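EpsJ (Vibrio vulnificus, PDB 2RET) probably forms, together with its partner EpsI, part of the pseudopilus of the type 2 secretion system, which exports folded proteins across the bacterial outer membrane. Local coordinates at residues 148-153 / 162-167; 15-20 / 117-122; 36-41 / 103-108; 26-31 / 88-93. All blocks are in the same frame, centred on the assembly; numbering follows the deposited sequence.

Interaction 1 of 4, residues 148-153 / 162-167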
loop_
_atom_site.group_PDB
_atom_site.type_symbol
_atom_site.label_atom_id
_atom_site.label_comp_id
_atom_site.label_asym_id
_atom_site.label_seq_id
_atom_site.Cartn_x
_atom_site.Cartn_y
_atom_site.Cartn_z
ATOM N N ALA B 148 15.773 15.434 -1.651
ATOM C CA ALA B 148 15.125 16.663 -1.174
ATOM C C ALA B 148 15.290 17.807 -2.189
ATOM O O ALA B 148 16.195 17.817 -3.012
ATOM C CB ALA B 148 15.681 17.082 0.184
ATOM N N ILE B 149 14.369 18.755 -2.110
ATOM C CA ILE B 149 14.303 19.919 -2.968
ATOM C C ILE B 149 14.032 21.115 -2.038
ATOM O O ILE B 149 13.215 21.031 -1.155
ATOM C CB ILE B 149 13.156 19.728 -4.040
ATOM C CG1 ILE B 149 13.526 18.583 -4.994
ATOM C CG2 ILE B 149 12.966 20.941 -4.944
ATOM C CD1 ILE B 149 12.311 17.806 -5.515
ATOM N N SER B 150 14.741 22.209 -2.254
ATOM C CA SER B 150 14.574 23.460 -1.518
ATOM C C SER B 150 14.092 24.470 -2.553
ATOM O O SER B 150 14.758 24.713 -3.546
ATOM C CB SER B 150 15.913 23.951 -0.899
ATOM O OG SER B 150 15.758 25.211 -0.207
ATOM N N VAL B 151 12.916 25.020 -2.300
ATOM C CA VAL B 151 12.308 26.028 -3.132
ATOM C C VAL B 151 12.425 27.352 -2.392
ATOM O O VAL B 151 11.881 27.506 -1.316
ATOM C CB VAL B 151 10.835 25.661 -3.451
ATOM C CG1 VAL B 151 10.194 26.764 -4.354
ATOM C CG2 VAL B 151 10.801 24.279 -4.139
ATOM N N GLU B 152 13.176 28.289 -2.980
ATOM C CA GLU B 152 13.335 29.620 -2.433
ATOM C C GLU B 152 12.674 30.711 -3.288
ATOM O O GLU B 152 12.882 30.785 -4.465
ATOM C CB GLU B 152 14.819 29.929 -2.264
ATOM C CG GLU B 152 15.074 31.272 -1.593
ATOM C CD GLU B 152 16.545 31.538 -1.448
ATOM O OE1 GLU B 152 17.199 31.845 -2.489
ATOM O OE2 GLU B 152 17.029 31.408 -0.291
ATOM N N LEU B 153 11.885 31.563 -2.636
ATOM C CA LEU B 153 11.264 32.748 -3.240
ATOM C C LEU B 153 11.888 33.996 -2.646
ATOM O O LEU B 153 12.160 34.049 -1.465
ATOM C CB LEU B 153 9.757 32.765 -2.946
ATOM C CG LEU B 153 8.986 31.494 -3.342
ATOM C CD1 LEU B 153 7.547 31.583 -2.892
ATOM C CD2 LEU B 153 9.072 31.336 -4.836
ATOM N N ALA B 162 12.235 30.152 2.114
ATOM C CA ALA B 162 12.531 28.874 1.503
ATOM C C ALA B 162 11.748 27.744 2.172
ATOM O O ALA B 162 11.524 27.781 3.393
ATOM C CB ALA B 162 14.029 28.589 1.581
ATOM N N ARG B 163 11.325 26.779 1.354
ATOM C CA ARG B 163 10.747 25.518 1.844
ATOM C C ARG B 163 11.486 24.290 1.273
ATOM O O ARG B 163 11.764 24.216 0.105
ATOM C CB ARG B 163 9.237 25.431 1.555
ATOM C CG ARG B 163 8.354 26.258 2.516
ATOM C CD ARG B 163 8.214 25.647 3.933
ATOM N NE ARG B 163 7.436 24.407 3.867
ATOM C CZ ARG B 163 7.917 23.171 3.957
ATOM N NH1 ARG B 163 7.066 22.159 3.815
ATOM N NH2 ARG B 163 9.201 22.927 4.187
ATOM N N THR B 164 11.803 23.344 2.146
ATOM C CA THR B 164 12.454 22.091 1.833
ATOM C C THR B 164 11.461 20.950 1.860
ATOM O O THR B 164 10.765 20.772 2.850
ATOM C CB THR B 164 13.526 21.762 2.916
ATOM O OG1 THR B 164 14.500 22.818 2.940
ATOM C CG2 THR B 164 14.218 20.423 2.610
ATOM N N TYR B 165 11.461 20.137 0.815
ATOM C CA TYR B 165 10.500 19.063 0.650
ATOM C C TYR B 165 11.229 17.773 0.315
ATOM O O TYR B 165 12.192 17.798 -0.461
ATOM C CB TYR B 165 9.568 19.381 -0.521
ATOM C CG TYR B 165 8.862 20.699 -0.470
ATOM C CD1 TYR B 165 7.667 20.839 0.237
ATOM C CD2 TYR B 165 9.348 21.797 -1.170
ATOM C CE1 TYR B 165 7.004 22.045 0.289
ATOM C CE2 TYR B 165 8.701 23.004 -1.137
ATOM C CZ TYR B 165 7.510 23.119 -0.426
ATOM O OH TYR B 165 6.834 24.305 -0.407
ATOM N N LEU B 166 10.792 16.654 0.906
ATOM C CA LEU B 166 11.390 15.346 0.603
ATOM C C LEU B 166 10.623 14.670 -0.509
ATOM O O LEU B 166 9.453 14.896 -0.649
ATOM C CB LEU B 166 11.425 14.439 1.822
ATOM C CG LEU B 166 12.147 14.961 3.071
ATOM C CD1 LEU B 166 12.359 13.793 4.045
ATOM C CD2 LEU B 166 13.443 15.647 2.769
ATOM N N THR B 167 11.308 13.891 -1.338
ATOM C CA THR B 167 10.691 13.216 -2.465
ATOM C C THR B 167 10.513 11.763 -2.153
ATOM O O THR B 167 11.097 11.248 -1.193
ATOM C CB THR B 167 11.556 13.286 -3.740
ATOM O OG1 THR B 167 12.829 12.684 -3.478
ATOM C CG2 THR B 167 11.681 14.728 -4.254
#
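The ring of Tyr-165 receives Val-151 at its edge, near the ring plane, with CG2 of Val-151 3.9 Å from CE2 of Tyr-165. The Arg-163 guanidinium lies with one face toward the same ring, and CZ of Tyr-165 stands off-centre, 4.2 Å above the guanidinium plane. Tyr-165 also meets Phe-32, whose ring is nearly parallel to its own. CG of Tyr-165 is anti to its carbonyl carbon (chi1 -54°), which lays the ring back along its own strand, beside the Val-151 methyl of the neighbouring one.

Between the strands, four backbone hydrogen bonds form two closed pairs. Ile-149 N gives to Tyr-165 O at 2.9 Å and Tyr-165 N returns to Ile-149 O at 2.8 Å; Val-151 and Arg-163 repeat the exchange. Just past the end of strand 159-166, CG2 of Thr-167 presses on CD1 of Ile-149 at 3.4 Å, tighter than usual for two carbons.

On the other face, CB of Ala-148 touches CD2 of Leu-166 at 3.7 Å, and CB of Glu-152 lies 4.1 Å from CB of Ala-162. Trp-135 rests on Ala-148, Ser-150 and Thr-164. The outer edge is occupied by Asn-23 of EpsI, which bonds to the backbone of Ala-162 and Thr-164 and to NH2 of Arg-163 in the conformer described; NH1 forms a salt bridge with Asp-29. The arrangement is an antiparallel beta hairpin within the smaller sheet, its Ile-149, Val-151 and Tyr-165 face turned toward helix 10-32, as in the pilin fold.

Interaction 2 of 4, residues 15-20 / 117-122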
loop_
_atom_site.group_PDB
_atom_site.type_symbol
_atom_site.label_atom_id
_atom_site.label_comp_id
_atom_site.label_asym_id
_atom_site.label_seq_id
_atom_site.Cartn_x
_atom_site.Cartn_y
_atom_site.Cartn_z
ATOM N N THR B 15 -2.508 42.207 6.294
ATOM C CA THR B 15 -3.216 40.979 6.596
ATOM C C THR B 15 -3.517 40.286 5.276
ATOM O O THR B 15 -3.272 39.105 5.161
ATOM C CB THR B 15 -4.493 41.233 7.453
ATOM O OG1 THR B 15 -4.137 41.977 8.632
ATOM C CG2 THR B 15 -5.119 39.945 7.891
ATOM N N ALA B 16 -3.990 41.026 4.271
ATOM C CA ALA B 16 -4.278 40.467 2.935
ATOM C C ALA B 16 -3.053 39.873 2.239
ATOM O O ALA B 16 -3.155 38.866 1.529
ATOM C CB ALA B 16 -4.939 41.514 2.028
ATOM N N ARG B 17 -1.900 40.496 2.443
ATOM C CA ARG B 17 -0.636 39.977 1.941
ATOM C C ARG B 17 -0.213 38.654 2.626
ATOM O O ARG B 17 0.221 37.702 1.955
ATOM C CB ARG B 17 0.449 41.053 2.086
ATOM C CG ARG B 17 1.852 40.593 1.819
ATOM C CD ARG B 17 1.963 40.019 0.428
ATOM N NE ARG B 17 3.331 39.996 -0.069
ATOM C CZ ARG B 17 3.665 39.515 -1.257
ATOM N NH1 ARG B 17 2.742 39.010 -2.039
ATOM N NH2 ARG B 17 4.918 39.550 -1.669
ATOM N N LEU B 18 -0.308 38.601 3.950
ATOM C CA LEU B 18 0.015 37.376 4.678
ATOM C C LEU B 18 -0.942 36.251 4.351
ATOM O O LEU B 18 -0.542 35.106 4.347
ATOM C CB LEU B 18 -0.004 37.577 6.203
ATOM C CG LEU B 18 1.254 38.069 6.911
ATOM C CD1 LEU B 18 0.979 38.055 8.421
ATOM C CD2 LEU B 18 2.506 37.266 6.564
ATOM N N ASN B 19 -2.210 36.585 4.147
ATOM C CA ASN B 19 -3.228 35.648 3.674
ATOM C C ASN B 19 -2.921 35.098 2.269
ATOM O O ASN B 19 -3.082 33.914 1.997
ATOM C CB ASN B 19 -4.599 36.325 3.635
ATOM C CG ASN B 19 -5.253 36.489 5.034
ATOM O OD1 ASN B 19 -4.829 35.896 6.036
ATOM N ND2 ASN B 19 -6.294 37.304 5.085
ATOM N N GLU B 20 -2.467 35.972 1.380
ATOM C CA GLU B 20 -2.016 35.587 0.062
ATOM C C GLU B 20 -0.878 34.586 0.124
ATOM O O GLU B 20 -0.882 33.579 -0.603
ATOM C CB GLU B 20 -1.588 36.820 -0.723
ATOM C CG GLU B 20 -1.273 36.561 -2.204
ATOM C CD GLU B 20 -0.550 37.727 -2.846
ATOM O OE1 GLU B 20 -0.098 38.600 -2.095
ATOM O OE2 GLU B 20 -0.427 37.779 -4.087
ATOM N N PRO B 117 -2.355 32.690 -10.895
ATOM C CA PRO B 117 -1.573 33.735 -10.194
ATOM C C PRO B 117 -1.535 33.484 -8.698
ATOM O O PRO B 117 -2.509 33.759 -8.003
ATOM C CB PRO B 117 -2.320 35.040 -10.485
ATOM C CG PRO B 117 -3.512 34.684 -11.288
ATOM C CD PRO B 117 -3.586 33.216 -11.516
ATOM N N LEU B 118 -0.410 32.992 -8.198
ATOM C CA LEU B 118 -0.328 32.556 -6.820
ATOM C C LEU B 118 0.177 33.642 -5.840
ATOM O O LEU B 118 -0.278 33.739 -4.675
ATOM C CB LEU B 118 0.584 31.331 -6.779
ATOM C CG LEU B 118 0.400 30.359 -5.632
ATOM C CD1 LEU B 118 -1.104 29.929 -5.432
ATOM C CD2 LEU B 118 1.263 29.164 -5.914
ATOM N N LEU B 119 1.130 34.444 -6.295
ATOM C CA LEU B 119 1.791 35.381 -5.399
ATOM C C LEU B 119 2.448 36.533 -6.159
ATOM O O LEU B 119 3.347 36.340 -6.954
ATOM C CB LEU B 119 2.819 34.605 -4.550
ATOM C CG LEU B 119 3.417 35.162 -3.277
ATOM C CD1 LEU B 119 2.375 35.353 -2.214
ATOM C CD2 LEU B 119 4.506 34.163 -2.831
ATOM N N SER B 120 1.979 37.739 -5.862
ATOM C CA SER B 120 2.483 38.955 -6.457
ATOM C C SER B 120 3.760 39.393 -5.752
ATOM O O SER B 120 4.110 38.896 -4.699
ATOM C CB SER B 120 1.427 40.052 -6.358
ATOM O OG SER B 120 1.147 40.259 -4.986
ATOM N N ASP B 121 4.483 40.286 -6.382
ATOM C CA ASP B 121 5.745 40.792 -5.846
ATOM C C ASP B 121 6.738 39.699 -5.435
ATOM O O ASP B 121 7.279 39.706 -4.314
ATOM C CB ASP B 121 5.483 41.767 -4.697
ATOM C CG ASP B 121 4.935 43.112 -5.175
ATOM O OD1 ASP B 121 4.943 43.421 -6.397
ATOM O OD2 ASP B 121 4.503 43.875 -4.299
ATOM N N VAL B 122 6.978 38.777 -6.369
ATOM C CA VAL B 122 7.998 37.737 -6.221
ATOM C C VAL B 122 9.036 38.044 -7.275
ATOM O O VAL B 122 8.730 38.057 -8.436
ATOM C CB VAL B 122 7.408 36.317 -6.387
ATOM C CG1 VAL B 122 8.515 35.262 -6.457
ATOM C CG2 VAL B 122 6.482 36.008 -5.211
HETATM O O HOH W 1 -2.095 33.173 -3.143
#
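The carbonyl oxygen of Ser-120 is gripped by both terminal nitrogens of Arg-17, NH1 at 3.0 Å and NH2 at 3.2 Å. They reach it from the same face of the carbonyl plane, while the oxygen stays close to the plane of the guanidinium. The contact sits just past a classic beta bulge, formed where Leu-118 and Leu-119 both face Leu-97, and joins the exit of strand 114-119 to helix 10-32 of the pilin-like fold.

The second gripped atom is Glu-20 OE2. The backbone N of Ser-120 points at it almost straight (3.0 Å, 170°), and the Ser-120 hydroxyl OG lies 3.1 Å from the same OE2, although its proton has another acceptor within reach. The other carboxylate oxygen, Glu-20 OE1, forms a salt bridge with Arg-17 NH1 at 2.9 Å, met from well above the carboxylate plane. Arg-17 and Glu-20, one helical turn apart, thus hold each other while both hold the Ser-120 backbone. A bend at chi2 (58°) turns the Arg-17 chain toward this loop, whereas the Glu-20 chain runs out extended. NE of Arg-17 has a separate salt-bridge partner in Asp-157, which helps to fix the rotation of the guanidinium.

Leu-119 packs alongside the charged groups, and its side chain also meets Leu-21 and Ala-24 of the same helix and Leu-153 and Leu-155. Its CD1 methyl touches both charged partners, 3.8 Å from Glu-20 CD and 3.7 Å from Arg-17 NH1.

Interaction 3 of 4, residues 36-41 / 103-108; sequences ALRQTR and RYPDTP
Charge dominates the contact between Arg-38 and Asp-106. In the conformer described, Arg-38 NH1 gives a hydrogen bond to Asp-106 OD1 at 3.1 Å, and this oxygen lies close to the guanidinium plane although the donor stands above the carboxylate plane. OD2 of Asp-106 takes two weak bonds, from NH1 at 3.3 Å and from NH2 of Arg-38 at 3.4 Å, with the two flat groups turned 51° against each other. Arg-41 contributes differently: its guanidinium stacks nearly parallel over the carboxylate, NH2 of Arg-41 being 3.9 Å from Asp-106 OD2, a long ion pair in which no N-H points at the oxygen.

A further hydrogen bond steadies the first arginine. NH1 of Arg-38 also gives to Gln-39 O at 3.0 Å, with the nitrogen almost straight ahead of the carbonyl, so one nitrogen serves a backbone carbonyl and the aspartate together.

Van der Waals packing centres on Pro-105. Its CB lies 3.7 Å from NH1 of Arg-38, over one face of the guanidinium and off its centre; the apolar part is the meeting of this CB with CG2 of Thr-40 at 3.7 Å. The hydroxyl of that threonine is hydrogen-bonded to His-53, and Pro-105 O takes a bond from Lys-87.

Together these residues form a salt-bridge network of Arg-38, Arg-41 and Asp-106, with Pro-105 packed on one arginine, tying the loop after strand 96-102 to short strand 40-41 and the loop leading into it, at the edge of the larger antiparallel sheet within this chain.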
loop_
_atom_site.group_PDB
_atom_site.type_symbol
_atom_site.label_atom_id
_atom_site.label_comp_id
_atom_site.label_asym_id
_atom_site.label_seq_id
_atom_site.Cartn_x
_atom_site.Cartn_y
_atom_site.Cartn_z
ATOM N N ALA B 36 6.077 13.095 -8.340
ATOM C CA ALA B 36 5.987 11.718 -8.792
ATOM C C ALA B 36 7.208 11.309 -9.645
ATOM O O ALA B 36 7.750 12.095 -10.425
ATOM C CB ALA B 36 4.660 11.486 -9.540
ATOM N N LEU B 37 7.635 10.068 -9.440
ATOM C CA LEU B 37 8.671 9.399 -10.205
ATOM C C LEU B 37 8.097 9.015 -11.566
ATOM O O LEU B 37 7.788 7.864 -11.838
ATOM C CB LEU B 37 9.182 8.177 -9.415
ATOM C CG LEU B 37 10.542 7.583 -9.804
ATOM C CD1 LEU B 37 11.624 8.631 -9.720
ATOM C CD2 LEU B 37 10.852 6.359 -8.898
ATOM N N ARG B 38 7.957 10.022 -12.422
ATOM C CA ARG B 38 7.298 9.894 -13.724
ATOM C C ARG B 38 7.929 10.934 -14.641
ATOM O O ARG B 38 7.862 12.128 -14.370
ATOM C CB ARG B 38 5.769 10.080 -13.565
ATOM C CG ARG B 38 4.939 10.440 -14.821
ATOM C CD ARG B 38 5.081 9.433 -15.946
ATOM N NE ARG B 38 3.845 9.186 -16.715
ATOM C CZ ARG B 38 3.548 9.695 -17.915
ATOM N NH1 ARG B 38 4.369 10.536 -18.532
ATOM N NH2 ARG B 38 2.403 9.359 -18.509
ATOM N N GLN B 39 8.587 10.470 -15.693
ATOM C CA GLN B 39 9.229 11.370 -16.654
ATOM C C GLN B 39 8.190 12.083 -17.528
ATOM O O GLN B 39 7.160 11.501 -17.885
ATOM C CB GLN B 39 10.190 10.601 -17.546
ATOM C CG GLN B 39 11.494 10.260 -16.871
ATOM C CD GLN B 39 12.343 9.332 -17.706
ATOM O OE1 GLN B 39 11.839 8.649 -18.576
ATOM N NE2 GLN B 39 13.637 9.299 -17.437
ATOM N N THR B 40 8.478 13.343 -17.858
ATOM C CA THR B 40 7.598 14.180 -18.668
ATOM C C THR B 40 8.419 14.764 -19.834
ATOM O O THR B 40 9.634 14.931 -19.723
ATOM C CB THR B 40 6.917 15.271 -17.790
ATOM O OG1 THR B 40 7.824 15.743 -16.784
ATOM C CG2 THR B 40 5.736 14.678 -17.054
ATOM N N ARG B 41 7.768 15.042 -20.959
ATOM C CA ARG B 41 8.482 15.482 -22.161
ATOM C C ARG B 41 8.919 16.935 -22.060
ATOM O O ARG B 41 8.183 17.773 -21.535
ATOM C CB ARG B 41 7.627 15.306 -23.420
ATOM C CG ARG B 41 7.100 13.907 -23.593
ATOM C CD ARG B 41 6.618 13.643 -25.011
ATOM N NE ARG B 41 5.660 12.532 -25.078
ATOM C CZ ARG B 41 5.959 11.233 -24.927
ATOM N NH1 ARG B 41 7.210 10.830 -24.680
ATOM N NH2 ARG B 41 4.989 10.320 -25.014
ATOM N N ARG B 103 -3.684 18.388 -16.624
ATOM C CA ARG B 103 -4.363 17.160 -16.218
ATOM C C ARG B 103 -3.587 15.880 -16.567
ATOM O O ARG B 103 -3.610 14.926 -15.806
ATOM C CB ARG B 103 -5.765 17.140 -16.850
ATOM C CG ARG B 103 -6.557 15.875 -16.663
ATOM C CD ARG B 103 -6.980 15.624 -15.232
ATOM N NE ARG B 103 -7.606 14.300 -15.175
ATOM C CZ ARG B 103 -6.948 13.158 -15.045
ATOM N NH1 ARG B 103 -5.636 13.159 -14.903
ATOM N NH2 ARG B 103 -7.610 12.005 -15.041
ATOM N N TYR B 104 -2.934 15.857 -17.722
ATOM C CA TYR B 104 -2.134 14.710 -18.165
ATOM C C TYR B 104 -0.663 15.069 -18.241
ATOM O O TYR B 104 -0.329 16.142 -18.744
ATOM C CB TYR B 104 -2.622 14.215 -19.540
ATOM C CG TYR B 104 -4.080 13.841 -19.488
ATOM C CD1 TYR B 104 -4.511 12.718 -18.753
ATOM C CD2 TYR B 104 -5.047 14.640 -20.092
ATOM C CE1 TYR B 104 -5.873 12.393 -18.660
ATOM C CE2 TYR B 104 -6.416 14.324 -19.985
ATOM C CZ TYR B 104 -6.811 13.189 -19.280
ATOM O OH TYR B 104 -8.158 12.877 -19.182
ATOM N N PRO B 105 0.229 14.169 -17.797
ATOM C CA PRO B 105 1.666 14.463 -17.905
ATOM C C PRO B 105 2.190 14.515 -19.341
ATOM O O PRO B 105 3.244 15.102 -19.583
ATOM C CB PRO B 105 2.335 13.293 -17.161
ATOM C CG PRO B 105 1.247 12.527 -16.506
ATOM C CD PRO B 105 -0.010 12.816 -17.265
ATOM N N ASP B 106 1.487 13.875 -20.276
ATOM C CA ASP B 106 1.856 13.926 -21.680
ATOM C C ASP B 106 0.788 14.717 -22.394
ATOM O O ASP B 106 -0.321 14.242 -22.569
ATOM C CB ASP B 106 2.030 12.522 -22.258
ATOM C CG ASP B 106 3.169 11.757 -21.583
ATOM O OD1 ASP B 106 4.132 12.379 -21.052
ATOM O OD2 ASP B 106 3.097 10.520 -21.577
ATOM N N THR B 107 1.152 15.930 -22.797
ATOM C CA THR B 107 0.204 16.950 -23.198
ATOM C C THR B 107 0.693 17.682 -24.474
ATOM O O THR B 107 1.816 18.221 -24.481
ATOM C CB THR B 107 0.041 17.940 -22.037
ATOM O OG1 THR B 107 -1.152 18.705 -22.207
ATOM C CG2 THR B 107 1.249 18.842 -21.922
ATOM N N PRO B 108 -0.137 17.707 -25.551
ATOM C CA PRO B 108 0.216 18.407 -26.790
ATOM C C PRO B 108 0.635 19.861 -26.571
ATOM O O PRO B 108 0.352 20.716 -27.414
ATOM C CB PRO B 108 -1.084 18.357 -27.607
ATOM C CG PRO B 108 -1.800 17.181 -27.104
ATOM C CD PRO B 108 -1.470 17.082 -25.648
#

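Interaction 4 of 4, residues 26-31 / 88-93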
loop_
_atom_site.group_PDB
_atom_site.type_symbol
_atom_site.label_atom_id
_atom_site.label_comp_id
_atom_site.label_asym_id
_atom_site.label_seq_id
_atom_site.Cartn_x
_atom_site.Cartn_y
_atom_site.Cartn_z
ATOM N N VAL B 26 0.319 26.791 0.899
ATOM C CA VAL B 26 -0.543 25.613 0.894
ATOM C C VAL B 26 -0.494 24.922 -0.455
ATOM O O VAL B 26 -0.317 23.726 -0.528
ATOM C CB VAL B 26 -2.024 25.953 1.321
ATOM C CG1 VAL B 26 -3.016 24.798 1.003
ATOM C CG2 VAL B 26 -2.063 26.297 2.779
HETATM N N MSE B 27 -0.655 25.692 -1.519
HETATM C CA MSE B 27 -0.551 25.192 -2.899
HETATM C C MSE B 27 0.789 24.530 -3.223
HETATM O O MSE B 27 0.841 23.456 -3.810
HETATM C CB MSE B 27 -0.824 26.330 -3.868
HETATM C CG MSE B 27 -0.889 25.879 -5.323
HETATM SE SE MSE B 27 -2.529 24.867 -5.750
HETATM C CE MSE B 27 -3.544 26.506 -6.271
HETATM N N MSE B 28 1.863 25.173 -2.831
HETATM C CA MSE B 28 3.219 24.638 -3.022
HETATM C C MSE B 28 3.503 23.410 -2.202
HETATM O O MSE B 28 4.221 22.524 -2.651
HETATM C CB MSE B 28 4.252 25.680 -2.660
HETATM C CG MSE B 28 4.138 26.915 -3.502
HETATM SE SE MSE B 28 5.452 28.265 -2.982
HETATM C CE MSE B 28 7.091 27.196 -2.942
ATOM N N ASP B 29 2.939 23.353 -1.004
ATOM C CA ASP B 29 3.027 22.162 -0.160
ATOM C C ASP B 29 2.337 21.025 -0.868
ATOM O O ASP B 29 2.852 19.899 -0.900
ATOM C CB ASP B 29 2.364 22.368 1.217
ATOM C CG ASP B 29 3.364 22.636 2.347
ATOM O OD1 ASP B 29 4.526 22.267 2.244
ATOM O OD2 ASP B 29 2.968 23.148 3.416
ATOM N N SER B 30 1.174 21.313 -1.438
ATOM C CA SER B 30 0.394 20.270 -2.098
ATOM C C SER B 30 1.176 19.672 -3.268
ATOM O O SER B 30 1.107 18.466 -3.486
ATOM C CB SER B 30 -0.987 20.776 -2.556
ATOM O OG SER B 30 -0.926 21.624 -3.728
ATOM N N ASP B 31 1.911 20.515 -3.995
ATOM C CA ASP B 31 2.607 20.110 -5.221
ATOM C C ASP B 31 3.961 19.457 -4.936
ATOM O O ASP B 31 4.230 18.353 -5.372
ATOM C CB ASP B 31 2.830 21.302 -6.163
ATOM C CG ASP B 31 1.571 21.772 -6.858
ATOM O OD1 ASP B 31 0.619 20.984 -7.067
ATOM O OD2 ASP B 31 1.542 22.970 -7.241
ATOM N N VAL B 88 2.524 19.784 -13.124
ATOM C CA VAL B 88 2.473 21.154 -12.622
ATOM C C VAL B 88 3.823 21.882 -12.909
ATOM O O VAL B 88 4.855 21.263 -13.024
ATOM C CB VAL B 88 2.189 21.218 -11.094
ATOM C CG1 VAL B 88 0.919 20.459 -10.751
ATOM C CG2 VAL B 88 3.387 20.712 -10.306
ATOM N N GLY B 89 3.787 23.193 -13.036
ATOM C CA GLY B 89 5.009 23.979 -13.035
ATOM C C GLY B 89 4.873 25.329 -12.367
ATOM O O GLY B 89 3.804 25.747 -12.024
ATOM N N TYR B 90 5.998 25.993 -12.138
ATOM C CA TYR B 90 5.995 27.324 -11.518
ATOM C C TYR B 90 6.895 28.218 -12.375
ATOM O O TYR B 90 7.879 27.756 -12.964
ATOM C CB TYR B 90 6.500 27.269 -10.056
ATOM C CG TYR B 90 5.524 26.648 -9.080
ATOM C CD1 TYR B 90 5.321 25.273 -9.020
ATOM C CD2 TYR B 90 4.758 27.448 -8.243
ATOM C CE1 TYR B 90 4.389 24.733 -8.135
ATOM C CE2 TYR B 90 3.855 26.912 -7.383
ATOM C CZ TYR B 90 3.675 25.563 -7.325
ATOM O OH TYR B 90 2.763 25.087 -6.427
ATOM N N ARG B 91 6.525 29.474 -12.465
ATOM C CA ARG B 91 7.317 30.456 -13.196
ATOM C C ARG B 91 7.047 31.833 -12.641
ATOM O O ARG B 91 6.070 32.025 -11.894
ATOM C CB ARG B 91 6.923 30.422 -14.666
ATOM C CG ARG B 91 5.496 30.776 -14.874
ATOM C CD ARG B 91 5.147 30.883 -16.287
ATOM N NE ARG B 91 3.864 31.556 -16.440
ATOM C CZ ARG B 91 2.989 31.280 -17.405
ATOM N NH1 ARG B 91 3.245 30.341 -18.311
ATOM N NH2 ARG B 91 1.844 31.941 -17.468
ATOM N N ILE B 92 7.882 32.796 -13.019
ATOM C CA ILE B 92 7.638 34.201 -12.704
ATOM C C ILE B 92 7.192 34.925 -13.973
ATOM O O ILE B 92 7.823 34.811 -15.022
ATOM C CB ILE B 92 8.891 34.926 -12.102
ATOM C CG1 ILE B 92 9.433 34.180 -10.868
ATOM C CG2 ILE B 92 8.584 36.435 -11.770
ATOM C CD1 ILE B 92 8.551 34.240 -9.654
ATOM N N LYS B 93 6.095 35.660 -13.868
ATOM C CA LYS B 93 5.670 36.581 -14.910
ATOM C C LYS B 93 5.379 37.929 -14.305
ATOM O O LYS B 93 4.460 38.057 -13.512
ATOM C CB LYS B 93 4.439 36.066 -15.617
ATOM C CG LYS B 93 4.779 35.187 -16.774
ATOM C CD LYS B 93 5.213 36.032 -17.945
ATOM C CE LYS B 93 6.406 35.421 -18.603
ATOM N NZ LYS B 93 7.052 36.321 -19.598
#
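Helix 10-32 packs here on the larger antiparallel sheet, the central helix-on-sheet contact of this pilin-like fold, and Tyr-90 of strand 79-93 is what joins the two. Its hydroxyl OH donates to Asp-31 OD2 at 2.6 Å. It arrives on the anti side of that oxygen, 17° out of the carboxylate plane, and the ring and carboxylate planes stand 71° apart. The segment axes come within 10.6 Å, a usual spacing for a helix on a sheet, and the tyrosine spans it to reach the helix. CG of Tyr-90 is anti to its carbonyl carbon (chi1 -73°), and the ring runs from there straight out to the helix.

The tyrosine oxygen also lies against two selenomethionines: CA of Met-28 is 3.5 Å and CG of Met-27 3.9 Å from Tyr-90 OH. CG of Met-28 packs against the ring obliquely, 3.9 Å from Tyr-90 CE2. Leu-118 and Ile-66 add further apolar cover to the ring, and Phe-32 meets it at a modest angle between planes.

The buried Asp-31 carboxylate is shared. While OD2 serves the tyrosine, OD1 forms salt bridges with Arg-70 and Arg-99 of the flanking strands, which would be expected to keep it ionised. Two residues before Tyr-90, Val-88 reaches the same carboxylate with both methyls: CG2 of Val-88 lies 4.0 Å from CG of Asp-31, and its CG1 stands 3.7 Å from Asp-31 OD1.

Helix 10-32 ties three of the four contacts together. Interactions 2 and 4 both use it against the larger sheet, their centres about 13 Å apart, and they meet where Leu-118 CD2 touches Tyr-90 CE2 at 3.7 Å. Interaction 1 lies on the smaller sheet, its centre about 12 Å from that of interaction 4; the two pack together where Val-151 CG1 meets Met-28 CE at 3.4 Å. Interactions 1 and 2 touch through Leu-153 and Leu-119. Interaction 3 stands apart on the far end of the larger sheet, its nearest atoms about 6 Å from interaction 4 and about 15 Å from interaction 2.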